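Local coordinates for protein probable tRNA pseudouridine synthase D (Methanosarcina mazei, PDB 1Z2Z) that probably converts uridine-13 of transfer RNA into pseudouridine, as a member of the TruD family of tRNA pseudouridine synthases, at residues N13-D18 with L426-K431; T17-L22 with L153-D158. All blocks are in the same frame, centred on the assembly; numbering follows the deposited sequence.

Contact 1: N13-D18 with L426-K431; sequences NLYSTD and LREYMK
Y15 and K431 pack where the N-terminal loop of this TruD-family pseudouridine synthase meets the end of its last helix, 423-430, a clear instance of an irregular segment fastened to a helix C-terminus. The apolar part is a CH-pi contact. K431, the first residue beyond the helix, lays its methylenes over one face of the Y15 ring, with CG 3.4 Å from the ring centroid and 22° off the normal. The chain runs from CB near CZ to CD near CG. The R427 guanidinium lies nearly parallel to the same ring, its plane turned by 12°, with Y15 CD1 over its face and its NH1 3.3 Å from Y15 CE1. Shortening Y15 to an alanine would probably open a gap here and deprive the K431 methylenes and the guanidinium of their flat partner.

The polar part centres on E428. Its OE2 accepts T17 N, 3.2 Å away and nearly in line with the C-O bond, and also T17 OG1 at 3.3 Å. OE1 forms a salt bridge with R427 NH2 at 3.4 Å, while R427 NH1 pairs with E7. The hydroxyl of S16 turns instead to Q163.

K431 then closes the circuit. A turn at its last torsion (chi4 69°) sends NZ to three acceptors: T19 OG1, T17 OG1 at 2.7 Å and, back on the helix, the carbonyl O of E428 at 2.9 Å.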
# COMPACT_ATOMS: atom_id res chain seq x y z
N ASN A 13 -5.52 -5.25 13.82
CA ASN A 13 -6.22 -5.01 15.08
C ASN A 13 -5.26 -4.86 16.24
O ASN A 13 -5.63 -5.10 17.38
CB ASN A 13 -7.19 -6.15 15.38
CG ASN A 13 -6.51 -7.32 16.06
OD1 ASN A 13 -5.47 -7.82 15.61
ND2 ASN A 13 -7.09 -7.77 17.17
N LEU A 14 -4.03 -4.46 15.96
CA LEU A 14 -3.06 -4.29 17.04
C LEU A 14 -1.81 -3.60 16.56
O LEU A 14 -1.83 -2.93 15.54
CB LEU A 14 -2.71 -5.65 17.64
CG LEU A 14 -2.17 -6.68 16.65
CD1 LEU A 14 -0.65 -6.74 16.69
CD2 LEU A 14 -2.75 -8.01 17.03
N TYR A 15 -0.72 -3.79 17.30
CA TYR A 15 0.56 -3.17 17.00
C TYR A 15 1.71 -4.06 17.46
O TYR A 15 1.71 -4.52 18.61
CB TYR A 15 0.66 -1.83 17.74
CG TYR A 15 -0.42 -0.82 17.40
CD1 TYR A 15 -0.27 0.03 16.30
CD2 TYR A 15 -1.56 -0.68 18.19
CE1 TYR A 15 -1.24 1.00 16.01
CE2 TYR A 15 -2.53 0.29 17.90
CZ TYR A 15 -2.36 1.13 16.82
OH TYR A 15 -3.29 2.09 16.52
N SER A 16 2.69 -4.30 16.60
CA SER A 16 3.83 -5.14 16.96
C SER A 16 4.57 -4.52 18.16
O SER A 16 5.27 -5.20 18.91
CB SER A 16 4.79 -5.29 15.78
OG SER A 16 5.76 -4.26 15.77
N THR A 17 4.40 -3.21 18.33
CA THR A 17 5.04 -2.51 19.43
C THR A 17 4.00 -2.23 20.53
O THR A 17 2.84 -1.96 20.23
CB THR A 17 5.61 -1.17 18.96
OG1 THR A 17 4.54 -0.33 18.51
CG2 THR A 17 6.60 -1.38 17.82
N ASP A 18 4.43 -2.30 21.79
CA ASP A 18 3.52 -2.04 22.91
C ASP A 18 3.67 -0.61 23.45
O ASP A 18 3.18 -0.29 24.53
CB ASP A 18 3.80 -3.03 24.04
CG ASP A 18 5.23 -2.96 24.51
OD1 ASP A 18 5.97 -3.95 24.31
OD2 ASP A 18 5.61 -1.91 25.08
N LEU A 426 4.75 4.51 9.93
CA LEU A 426 4.17 5.52 10.82
C LEU A 426 3.17 4.97 11.81
O LEU A 426 3.16 5.39 12.97
CB LEU A 426 3.51 6.60 9.98
CG LEU A 426 4.48 7.47 9.18
CD1 LEU A 426 3.68 8.48 8.38
CD2 LEU A 426 5.46 8.18 10.11
N ARG A 427 2.32 4.05 11.37
CA ARG A 427 1.32 3.45 12.25
C ARG A 427 1.90 2.95 13.58
O ARG A 427 1.30 3.14 14.63
CB ARG A 427 0.61 2.32 11.51
CG ARG A 427 -0.66 1.83 12.20
CD ARG A 427 -1.30 0.68 11.43
NE ARG A 427 -0.88 -0.61 11.97
CZ ARG A 427 -1.50 -1.24 12.97
NH1 ARG A 427 -2.57 -0.71 13.55
NH2 ARG A 427 -1.02 -2.39 13.41
N GLU A 428 3.07 2.31 13.56
CA GLU A 428 3.66 1.81 14.80
C GLU A 428 4.18 2.95 15.67
O GLU A 428 4.38 2.78 16.87
CB GLU A 428 4.80 0.82 14.51
CG GLU A 428 4.39 -0.44 13.74
CD GLU A 428 3.35 -1.29 14.45
OE1 GLU A 428 2.32 -1.63 13.80
OE2 GLU A 428 3.54 -1.62 15.65
N TYR A 429 4.41 4.11 15.06
CA TYR A 429 4.89 5.28 15.79
C TYR A 429 3.79 6.20 16.28
O TYR A 429 3.93 6.82 17.33
CB TYR A 429 5.84 6.12 14.94
CG TYR A 429 7.24 5.59 14.91
CD1 TYR A 429 7.58 4.57 14.04
CD2 TYR A 429 8.22 6.10 15.77
CE1 TYR A 429 8.87 4.07 14.02
CE2 TYR A 429 9.51 5.60 15.75
CZ TYR A 429 9.83 4.59 14.87
OH TYR A 429 11.09 4.06 14.83
N MSE A 430 2.71 6.31 15.52
CA MSE A 430 1.63 7.19 15.91
C MSE A 430 0.45 6.46 16.48
O MSE A 430 -0.29 7.02 17.29
CB MSE A 430 1.14 8.01 14.72
CG MSE A 430 2.10 9.07 14.24
SE MSE A 430 1.53 9.74 12.52
CE MSE A 430 0.33 11.14 13.12
N LYS A 431 0.26 5.22 16.06
CA LYS A 431 -0.86 4.41 16.52
C LYS A 431 -2.12 5.26 16.62
O LYS A 431 -2.69 5.39 17.70
CB LYS A 431 -0.55 3.78 17.89
CG LYS A 431 0.64 2.82 17.89
CD LYS A 431 0.73 2.02 19.18
CE LYS A 431 1.96 1.13 19.22
NZ LYS A 431 3.25 1.88 19.33

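Contact 2: T17-L22 with L153-D158; sequences TDTTGL and LKKTTD
T19 and T156 join hydroxyl to hydroxyl: OG1 of T19 donates to OG1 of T156 over 3.1 Å, the one hydrogen bond between loop 17-22 and helix segment 153-158. The pair illustrates how buried threonines can relay polar contacts. T156 OG1 lies beside its own backbone N, opposite the carbonyl carbon (chi1 -47°), from where it donates back along the helix to L152 O. T19 OG1 in turn accepts from K431 NZ, so both hydroxyls have partners within the protein.

Methyl groups fill in around this bond. T19 CG2 rests against the helix backbone, 3.4 Å from T156 N, and also meets K155 CB at 3.8 Å. The methyl of T156 comes 3.3 Å from T19 OG1, and T17 CG2 reaches toward T156 O more loosely, at 4.0 Å. Further along the loop L22 makes a purely apolar contact, its CD1 standing 3.5 Å from L153 CD2.

Charge plays a lesser role. K155 NZ and D18 OD2 stay 4.6 Å apart, and any attraction between them is probably modest.

The loop thus lies along helix 146-163, with D18 N hydrogen-bonded to the E159 carboxylate, just past the segment on the same helix. It is held between that helix and the end of helix 423-430, while L22 also packs on V139 and I142 of strand 130-142 in the mixed sheet and F396, in the loop before strand 398-400, touches L153.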
# COMPACT_ATOMS: atom_id res chain seq x y z
N THR A 17 4.40 -3.21 18.33
CA THR A 17 5.04 -2.51 19.43
C THR A 17 4.00 -2.23 20.53
O THR A 17 2.84 -1.96 20.23
CB THR A 17 5.61 -1.17 18.96
OG1 THR A 17 4.54 -0.33 18.51
CG2 THR A 17 6.60 -1.38 17.82
N ASP A 18 4.43 -2.30 21.79
CA ASP A 18 3.52 -2.04 22.91
C ASP A 18 3.67 -0.61 23.45
O ASP A 18 3.18 -0.29 24.53
CB ASP A 18 3.80 -3.03 24.04
CG ASP A 18 5.23 -2.96 24.51
OD1 ASP A 18 5.97 -3.95 24.31
OD2 ASP A 18 5.61 -1.91 25.08
N THR A 19 4.37 0.23 22.70
CA THR A 19 4.57 1.62 23.10
C THR A 19 3.27 2.39 22.95
O THR A 19 2.34 1.94 22.27
CB THR A 19 5.63 2.31 22.23
OG1 THR A 19 5.39 1.99 20.85
CG2 THR A 19 7.02 1.86 22.63
N THR A 20 3.21 3.55 23.58
CA THR A 20 2.01 4.37 23.53
C THR A 20 1.94 5.17 22.24
O THR A 20 2.95 5.58 21.68
CB THR A 20 1.94 5.31 24.76
OG1 THR A 20 0.80 6.17 24.65
CG2 THR A 20 3.19 6.13 24.88
N GLY A 21 0.71 5.36 21.77
CA GLY A 21 0.46 6.09 20.55
C GLY A 21 0.92 7.52 20.64
O GLY A 21 0.30 8.35 21.31
N LEU A 22 2.02 7.80 19.95
CA LEU A 22 2.62 9.12 19.91
C LEU A 22 1.59 10.18 19.53
O LEU A 22 1.69 11.33 19.95
CB LEU A 22 3.75 9.10 18.89
CG LEU A 22 4.82 10.18 18.96
CD1 LEU A 22 6.08 9.65 18.28
CD2 LEU A 22 4.31 11.45 18.29
N LEU A 153 10.05 7.69 21.63
CA LEU A 153 10.52 7.32 20.30
C LEU A 153 11.58 6.22 20.36
O LEU A 153 11.54 5.27 19.58
CB LEU A 153 11.12 8.54 19.59
CG LEU A 153 10.16 9.60 19.04
CD1 LEU A 153 10.93 10.87 18.71
CD2 LEU A 153 9.45 9.07 17.79
N LYS A 154 12.51 6.36 21.30
CA LYS A 154 13.58 5.39 21.46
C LYS A 154 13.05 4.00 21.78
O LYS A 154 13.60 3.00 21.32
CB LYS A 154 14.56 5.84 22.55
CG LYS A 154 15.83 4.99 22.65
CD LYS A 154 15.64 3.76 23.54
CE LYS A 154 16.68 2.67 23.25
NZ LYS A 154 16.43 2.00 21.93
N LYS A 155 11.99 3.95 22.58
CA LYS A 155 11.41 2.67 22.95
C LYS A 155 10.70 2.06 21.74
O LYS A 155 10.91 0.88 21.43
CB LYS A 155 10.42 2.85 24.12
CG LYS A 155 10.49 1.76 25.19
CD LYS A 155 9.29 1.81 26.14
CE LYS A 155 9.43 0.83 27.31
NZ LYS A 155 9.63 -0.59 26.90
N THR A 156 9.88 2.85 21.06
CA THR A 156 9.16 2.35 19.89
C THR A 156 10.16 1.87 18.84
O THR A 156 9.90 0.89 18.14
CB THR A 156 8.27 3.45 19.25
OG1 THR A 156 7.53 4.13 20.27
CG2 THR A 156 7.30 2.82 18.25
N THR A 157 11.28 2.57 18.74
CA THR A 157 12.36 2.24 17.81
C THR A 157 13.00 0.91 18.21
O THR A 157 13.03 -0.03 17.43
CB THR A 157 13.46 3.34 17.82
OG1 THR A 157 12.89 4.60 17.44
CG2 THR A 157 14.59 2.99 16.88
N ASP A 158 13.51 0.86 19.45
CA ASP A 158 14.15 -0.34 19.98
C ASP A 158 13.38 -1.61 19.66
O ASP A 158 13.94 -2.55 19.09
CB ASP A 158 14.32 -0.25 21.50
CG ASP A 158 14.25 -1.63 22.18
OD1 ASP A 158 13.12 -2.13 22.41
OD2 ASP A 158 15.31 -2.22 22.46

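How the contacts relate
Both contacts start from one loop, between helix 5-8 and strand 33-39, and share T17 and D18; their centres lie 8 Å apart. Much later in the chain come helix 146-163, used in contact 2, and last of all helix 423-430, used in contact 1, so residues from near the start, about a third of the way along and near the end of the chain converge. The two helices also meet directly, through a probable hydrogen bond between Y429 OH and T157 OG1, while backbone bonding of M430 with G23 extends the loop's hold on the last helix. Away from the predicted nucleophile, D86, the cluster joins the N- and C-terminal regions of the chain to the helix and strand framework.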